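Side-chain contacts in crustacyanin-C1 subunit (PDB 1I4U), which binds the carotenoid astaxanthin, the pigment that gives the lobster carapace its blue colour: residues A140-A143 with D144-K148; S172-Y175 with D176-T180. All blocks are in the same frame, centred on the assembly; numbering follows the deposited sequence.

Contact 1: residues A140-A143 with D144-K148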
ATOM      1  N   ALA A 140     -16.667  20.795  10.718  1.00 14.21           N
ATOM      2  CA  ALA A 140     -15.510  21.450  10.145  1.00 13.94           C
ATOM      3  C   ALA A 140     -14.497  21.816  11.208  1.00 14.73           C
ATOM      4  O   ALA A 140     -13.304  21.811  10.934  1.00 16.57           O
ATOM      5  CB  ALA A 140     -15.898  22.687   9.357  1.00 15.90           C
ATOM      6  N   ASN A 141     -14.989  22.125  12.405  1.00 15.54           N
ATOM      7  CA  ASN A 141     -14.168  22.457  13.552  1.00 16.58           C
ATOM      8  C   ASN A 141     -14.080  21.283  14.497  1.00 14.81           C
ATOM      9  O   ASN A 141     -14.905  20.355  14.421  1.00 17.06           O
ATOM     10  CB  ASN A 141     -14.783  23.680  14.254  1.00 20.27           C
ATOM     11  CG  ASN A 141     -14.804  24.918  13.364  1.00 20.38           C
ATOM     12  OD1 ASN A 141     -13.735  25.411  13.030  1.00 36.46           O
ATOM     13  ND2 ASN A 141     -15.968  25.422  13.007  1.00 28.46           N
ATOM     14  N   LEU A 142     -13.119  21.281  15.410  1.00 16.63           N
ATOM     15  CA  LEU A 142     -13.079  20.290  16.467  1.00 15.78           C
ATOM     16  C   LEU A 142     -12.559  20.953  17.732  1.00 17.36           C
ATOM     17  O   LEU A 142     -11.461  21.510  17.699  1.00 22.25           O
ATOM     18  CB  LEU A 142     -12.182  19.113  16.082  1.00 14.44           C
ATOM     19  CG  LEU A 142     -12.215  17.934  17.062  1.00 14.30           C
ATOM     20  CD1 LEU A 142     -13.588  17.352  17.133  1.00 15.24           C
ATOM     21  CD2 LEU A 142     -11.181  16.897  16.613  1.00 17.85           C
ATOM     22  N   ALA A 143     -13.403  20.886  18.762  1.00 17.86           N
ATOM     23  CA  ALA A 143     -13.062  21.428  20.066  1.00 19.37           C
ATOM     24  C   ALA A 143     -11.799  20.829  20.668  1.00 16.49           C
ATOM     25  O   ALA A 143     -11.474  19.681  20.450  1.00 17.34           O
ATOM     26  CB  ALA A 143     -14.238  21.248  21.015  1.00 25.29           C
ATOM     27  N   ASP A 144     -11.058  21.638  21.414  1.00 20.06           N
ATOM     28  CA  ASP A 144      -9.782  21.245  21.983  1.00 21.33           C
ATOM     29  C   ASP A 144     -10.009  20.031  22.858  1.00 19.69           C
ATOM     30  O   ASP A 144      -9.109  19.224  22.885  1.00 20.70           O
ATOM     31  CB  ASP A 144      -9.183  22.434  22.740  1.00 23.14           C
ATOM     32  CG  ASP A 144      -8.646  23.577  21.926  1.00 31.07           C
ATOM     33  OD1 ASP A 144      -8.796  23.724  20.690  1.00 48.30           O
ATOM     34  OD2 ASP A 144      -7.985  24.468  22.542  1.00 50.16           O
ATOM     35  N   GLN A 145     -11.167  19.854  23.509  1.00 19.58           N
ATOM     36  CA  GLN A 145     -11.225  18.686  24.392  1.00 20.07           C
ATOM     37  C   GLN A 145     -11.068  17.384  23.613  1.00 19.11           C
ATOM     38  O   GLN A 145     -10.513  16.429  24.131  1.00 21.97           O
ATOM     39  CB  GLN A 145     -12.488  18.505  25.223  1.00 25.63           C
ATOM     40  CG  GLN A 145     -13.779  18.418  24.436  1.00 30.17           C
ATOM     41  CD  GLN A 145     -15.035  18.385  25.292  1.00 32.05           C
ATOM     42  OE1 GLN A 145     -15.062  17.594  26.230  1.00 54.14           O
ATOM     43  NE2 GLN A 145     -15.973  19.240  24.897  1.00 42.94           N
ATOM     44  N   TYR A 146     -11.589  17.371  22.400  1.00 16.93           N
ATOM     45  CA  TYR A 146     -11.475  16.190  21.567  1.00 15.83           C
ATOM     46  C   TYR A 146     -10.115  16.047  20.910  1.00 14.78           C
ATOM     47  O   TYR A 146      -9.594  14.926  20.806  1.00 17.14           O
ATOM     48  CB  TYR A 146     -12.591  16.181  20.469  1.00 16.49           C
ATOM     49  CG  TYR A 146     -13.974  16.319  21.072  1.00 17.03           C
ATOM     50  CD1 TYR A 146     -14.456  15.400  21.981  1.00 17.63           C
ATOM     51  CD2 TYR A 146     -14.794  17.396  20.774  1.00 19.20           C
ATOM     52  CE1 TYR A 146     -15.698  15.482  22.573  1.00 19.19           C
ATOM     53  CE2 TYR A 146     -16.063  17.502  21.375  1.00 21.70           C
ATOM     54  CZ  TYR A 146     -16.499  16.552  22.244  1.00 21.99           C
ATOM     55  OH  TYR A 146     -17.731  16.691  22.817  1.00 23.76           O
ATOM     56  N   VAL A 147      -9.554  17.178  20.448  1.00 15.54           N
ATOM     57  CA  VAL A 147      -8.191  17.189  19.929  1.00 15.38           C
ATOM     58  C   VAL A 147      -7.251  16.613  20.962  1.00 15.41           C
ATOM     59  O   VAL A 147      -6.398  15.805  20.605  1.00 17.71           O
ATOM     60  CB  VAL A 147      -7.717  18.608  19.505  1.00 17.37           C
ATOM     61  CG1 VAL A 147      -6.259  18.588  19.081  1.00 21.11           C
ATOM     62  CG2 VAL A 147      -8.672  19.120  18.420  1.00 16.56           C
ATOM     63  N   LYS A 148      -7.386  16.985  22.220  1.00 16.79           N
ATOM     64  CA  LYS A 148      -6.505  16.501  23.277  1.00 18.79           C
ATOM     65  C   LYS A 148      -6.655  14.996  23.532  1.00 18.72           C
ATOM     66  O   LYS A 148      -5.700  14.318  23.902  1.00 19.59           O
ATOM     67  CB  LYS A 148      -6.811  17.251  24.571  1.00 20.54           C
ATOM     68  CG  LYS A 148      -6.309  18.663  24.757  1.00 32.43           C
ATOM     69  CD  LYS A 148      -6.955  19.269  26.020  1.00 44.83           C
ATOM     70  CE  LYS A 148      -6.668  20.721  26.302  1.00 56.04           C
ATOM     71  NZ  LYS A 148      -7.189  21.678  25.303  1.00 62.69           N
TER
HETATM   72  O   HOH W   1      -9.414  22.986  18.431  1.00 23.55           O

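Contact 2: residues S172-Y175 with D176-T180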
ATOM      1  N   SER A 172     -15.232  28.585   3.875  1.00 18.07           N
ATOM      2  CA  SER A 172     -14.604  28.772   2.592  1.00 18.98           C
ATOM      3  C   SER A 172     -14.633  27.533   1.696  1.00 14.21           C
ATOM      4  O   SER A 172     -14.264  27.597   0.523  1.00 14.78           O
ATOM      5  CB  SER A 172     -13.130  29.190   2.691  1.00 23.07           C
ATOM      6  OG  SER A 172     -12.249  28.137   3.073  1.00 24.48           O
ATOM      7  N   CYS A 173     -15.036  26.408   2.232  1.00 11.37           N
ATOM      8  CA  CYS A 173     -15.053  25.143   1.497  1.00  9.91           C
ATOM      9  C   CYS A 173     -16.381  24.938   0.787  1.00  9.38           C
ATOM     10  O   CYS A 173     -17.436  25.130   1.411  1.00 10.33           O
ATOM     11  CB  CYS A 173     -14.860  23.982   2.458  1.00 10.31           C
ATOM     12  SG  CYS A 173     -13.205  23.917   3.161  1.00 11.02           S
ATOM     13  N   PRO A 174     -16.352  24.524  -0.472  1.00  9.37           N
ATOM     14  CA  PRO A 174     -17.587  24.302  -1.239  1.00  8.78           C
ATOM     15  C   PRO A 174     -18.155  22.910  -0.995  1.00  9.70           C
ATOM     16  O   PRO A 174     -18.321  22.094  -1.920  1.00 10.17           O
ATOM     17  CB  PRO A 174     -17.139  24.492  -2.682  1.00 10.02           C
ATOM     18  CG  PRO A 174     -15.758  23.897  -2.665  1.00 10.28           C
ATOM     19  CD  PRO A 174     -15.180  24.305  -1.334  1.00  9.62           C
ATOM     20  N   TYR A 175     -18.530  22.628   0.240  1.00  9.89           N
ATOM     21  CA  TYR A 175     -18.957  21.283   0.605  1.00  9.76           C
ATOM     22  C   TYR A 175     -20.185  20.819  -0.175  1.00 10.20           C
ATOM     23  O   TYR A 175     -20.266  19.650  -0.530  1.00 11.20           O
ATOM     24  CB  TYR A 175     -19.216  21.251   2.097  1.00 10.82           C
ATOM     25  CG  TYR A 175     -18.072  21.452   3.034  1.00 10.14           C
ATOM     26  CD1 TYR A 175     -16.873  20.753   2.971  1.00  9.71           C
ATOM     27  CD2 TYR A 175     -18.188  22.327   4.085  1.00 10.87           C
ATOM     28  CE1 TYR A 175     -15.840  20.954   3.877  1.00 10.15           C
ATOM     29  CE2 TYR A 175     -17.202  22.536   5.013  1.00 10.14           C
ATOM     30  CZ  TYR A 175     -16.018  21.850   4.897  1.00 10.05           C
ATOM     31  OH  TYR A 175     -15.071  22.079   5.865  1.00 11.20           O
ATOM     32  N   ASP A 176     -21.132  21.724  -0.414  1.00  9.84           N
ATOM     33  CA  ASP A 176     -22.345  21.314  -1.103  1.00 10.45           C
ATOM     34  C   ASP A 176     -22.040  20.954  -2.541  1.00 10.83           C
ATOM     35  O   ASP A 176     -22.786  20.177  -3.133  1.00 13.10           O
ATOM     36  CB  ASP A 176     -23.407  22.399  -0.981  1.00 10.48           C
ATOM     37  CG  ASP A 176     -24.184  22.389   0.294  1.00 12.35           C
ATOM     38  OD1 ASP A 176     -24.011  21.474   1.116  1.00 14.57           O
ATOM     39  OD2 ASP A 176     -24.986  23.367   0.462  1.00 13.39           O
ATOM     40  N   THR A 177     -21.008  21.547  -3.144  1.00  9.95           N
ATOM     41  CA  THR A 177     -20.564  21.149  -4.458  1.00 10.52           C
ATOM     42  C   THR A 177     -19.821  19.825  -4.378  1.00  9.88           C
ATOM     43  O   THR A 177     -20.022  18.914  -5.194  1.00 10.70           O
ATOM     44  CB  THR A 177     -19.691  22.255  -5.071  1.00 10.30           C
ATOM     45  OG1 THR A 177     -20.441  23.474  -5.129  1.00 11.39           O
ATOM     46  CG2 THR A 177     -19.305  21.916  -6.486  1.00 11.72           C
ATOM     47  N   GLN A 178     -18.910  19.717  -3.407  1.00 10.30           N
ATOM     48  CA  GLN A 178     -18.163  18.467  -3.224  1.00 10.56           C
ATOM     49  C   GLN A 178     -19.055  17.260  -3.105  1.00 11.32           C
ATOM     50  O   GLN A 178     -18.768  16.220  -3.666  1.00 12.23           O
ATOM     51  CB  GLN A 178     -17.313  18.575  -1.944  1.00 10.03           C
ATOM     52  CG  GLN A 178     -16.182  19.556  -2.050  1.00 10.38           C
ATOM     53  CD  GLN A 178     -15.438  19.864  -0.757  1.00 10.05           C
ATOM     54  OE1 GLN A 178     -15.075  21.014  -0.497  1.00 11.59           O
ATOM     55  NE2 GLN A 178     -15.199  18.817   0.023  1.00  9.92           N
ATOM     56  N   LYS A 179     -20.154  17.397  -2.391  1.00 12.13           N
ATOM     57  CA  LYS A 179     -21.010  16.239  -2.118  1.00 13.75           C
ATOM     58  C   LYS A 179     -21.733  15.802  -3.375  1.00 13.23           C
ATOM     59  O   LYS A 179     -22.322  14.713  -3.315  1.00 15.90           O
ATOM     60  CB  LYS A 179     -21.883  16.557  -0.924  1.00 15.40           C
ATOM     61  CG  LYS A 179     -23.084  17.400  -1.188  1.00 15.19           C
ATOM     62  CD  LYS A 179     -23.799  17.810   0.117  1.00 20.68           C
ATOM     63  CE  LYS A 179     -25.103  18.547  -0.282  1.00 25.11           C
ATOM     64  NZ  LYS A 179     -25.710  19.308   0.855  1.00 38.39           N
ATOM     65  N   THR A 180     -21.693  16.544  -4.468  1.00 13.93           N
ATOM     66  CA  THR A 180     -22.366  16.192  -5.731  1.00 18.06           C
ATOM     67  C   THR A 180     -21.388  15.705  -6.775  1.00 16.04           C
ATOM     68  O   THR A 180     -21.770  15.319  -7.903  1.00 20.98           O
ATOM     69  CB  THR A 180     -23.090  17.395  -6.373  1.00 22.06           C
ATOM     70  OG1 THR A 180     -22.098  18.371  -6.764  1.00 30.42           O
ATOM     71  CG2 THR A 180     -23.997  18.101  -5.406  1.00 32.73           C
TER

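Contact 1: residues A140-A143 with D144-K148
The carbonyl of Ala143 opens the first turn of helix 144-156, accepting Val147 N at 3.2 Å in a nearly straight bond (N-H...O 172°) that lies in the carbonyl plane, and Tyr146 N in a weaker, bent one. This is the N-terminal end of the long helix that, in the lipocalin fold, follows the last long barrel strand and packs against the barrel wall, with Ala143 at the N-cap. Ala143 has no side-chain acceptor to offer the first-turn N-H groups; it presents a methyl, and CB reaches CD2 of Tyr146 at 3.9 Å, oblique to the ring.

Leu142, one residue earlier, adds two apolar contacts with the helix. Its CG stands anti to the backbone N (chi1 -173°), which carries the branch across to the first turn. CD1 meets Tyr146 CB at 3.7 Å, the two side chains crossing at about a right angle, while CD2 touches Val147 CG2 at 3.8 Å. The same leucine also rests on Ile135 and Ser137 of strand 128-137 and on Phe38 of strand 33-41, and Phe38 meets Val147 as well. Cutting Leu142 back to an alanine removes both methyls, and is likely to deprive Tyr146 CB and Val147 CG2 of this apolar neighbour and to open a gap between the helix start and the barrel strands. One face of the Tyr146 ring is covered from within the helix by Gln145 CG, 3.7 Å above the plane and over its centre.

On the polar side, the carboxylate of Asp144 lies at the helix start, where a negative charge probably interacts favourably with the helix N terminus. A single water spans the turn there, donating one hydrogen to Leu142 O at 2.6 Å and the other to Asp144 OD1.

Contact 2: residues S172-Y175 with D176-T180
Pro174 O is gripped by two backbone N-H groups of the short helix that follows it: Gln178 N at 2.9 Å in a nearly straight bond (170°), running almost along the C=O axis, and Thr177 N in a weak, strongly bent one. The next carbonyl continues the helical pattern, Tyr175 O receiving Lys179 N at 2.9 Å. The aliphatic start of Lys179 passes alongside that oxygen, CB coming within 3.5 Å of it.

The side chain of Gln178 turns back along the chain. Its CG lies beside its own backbone N (chi1 -69°), and from there the extended chain carries the amide between the proline and the tyrosine. OE1 rests 3.4 Å from Pro174 CD and is a buried acceptor with no hydrogen-bond partner. NE2 comes to the edge of the Tyr175 ring, near its plane and 3.9 Å from CD1, while its hydrogen bonds go to Cys51 O and Thr68 OG1.

The bend before the helix is an inverse gamma turn centred on Pro174, the N-cap residue, closed by a weak bond from Tyr175 N to Cys173 O. It places Cys173 CB over one face of the Tyr175 ring, 3.4 Å above the plane and offset toward the rim, while SG forms the disulfide to Cys51. The far end of the tyrosine is fixed too: OH bonds to Gln169 OE1 and Gly170 N, and the ring packs edge-to-face with Tyr36.

Three residues apart in the chain, Lys179 NZ and Asp176 OD1 form a salt bridge at 2.8 Å, the ammonium approaching from above the carboxylate plane. Thr177 O, for its part, accepts from both Thr180 N and Thr180 OG1, the hydroxyl donor tilted a little from the carbonyl plane.

In the fold
From the N terminus, the chain first builds most of the barrel; once it leaves strand 128-137, contact 1 closes the loop into helix 144-156, setting the start of that helix against strands 128-137 and 33-41. The chain then runs through strand 164-166 to a final loop, where contact 2 closes the turn into helix 175-178 and ties the C-terminal tail to strands 52-58 and 76-85. The contacts follow in series, neither nesting nor crossing. Although their centres lie about 22 Å apart, they touch at one point: Ala140 CB packs against Tyr175 OH at 3.6 Å. Gln169 lies beside both residues at this meeting place.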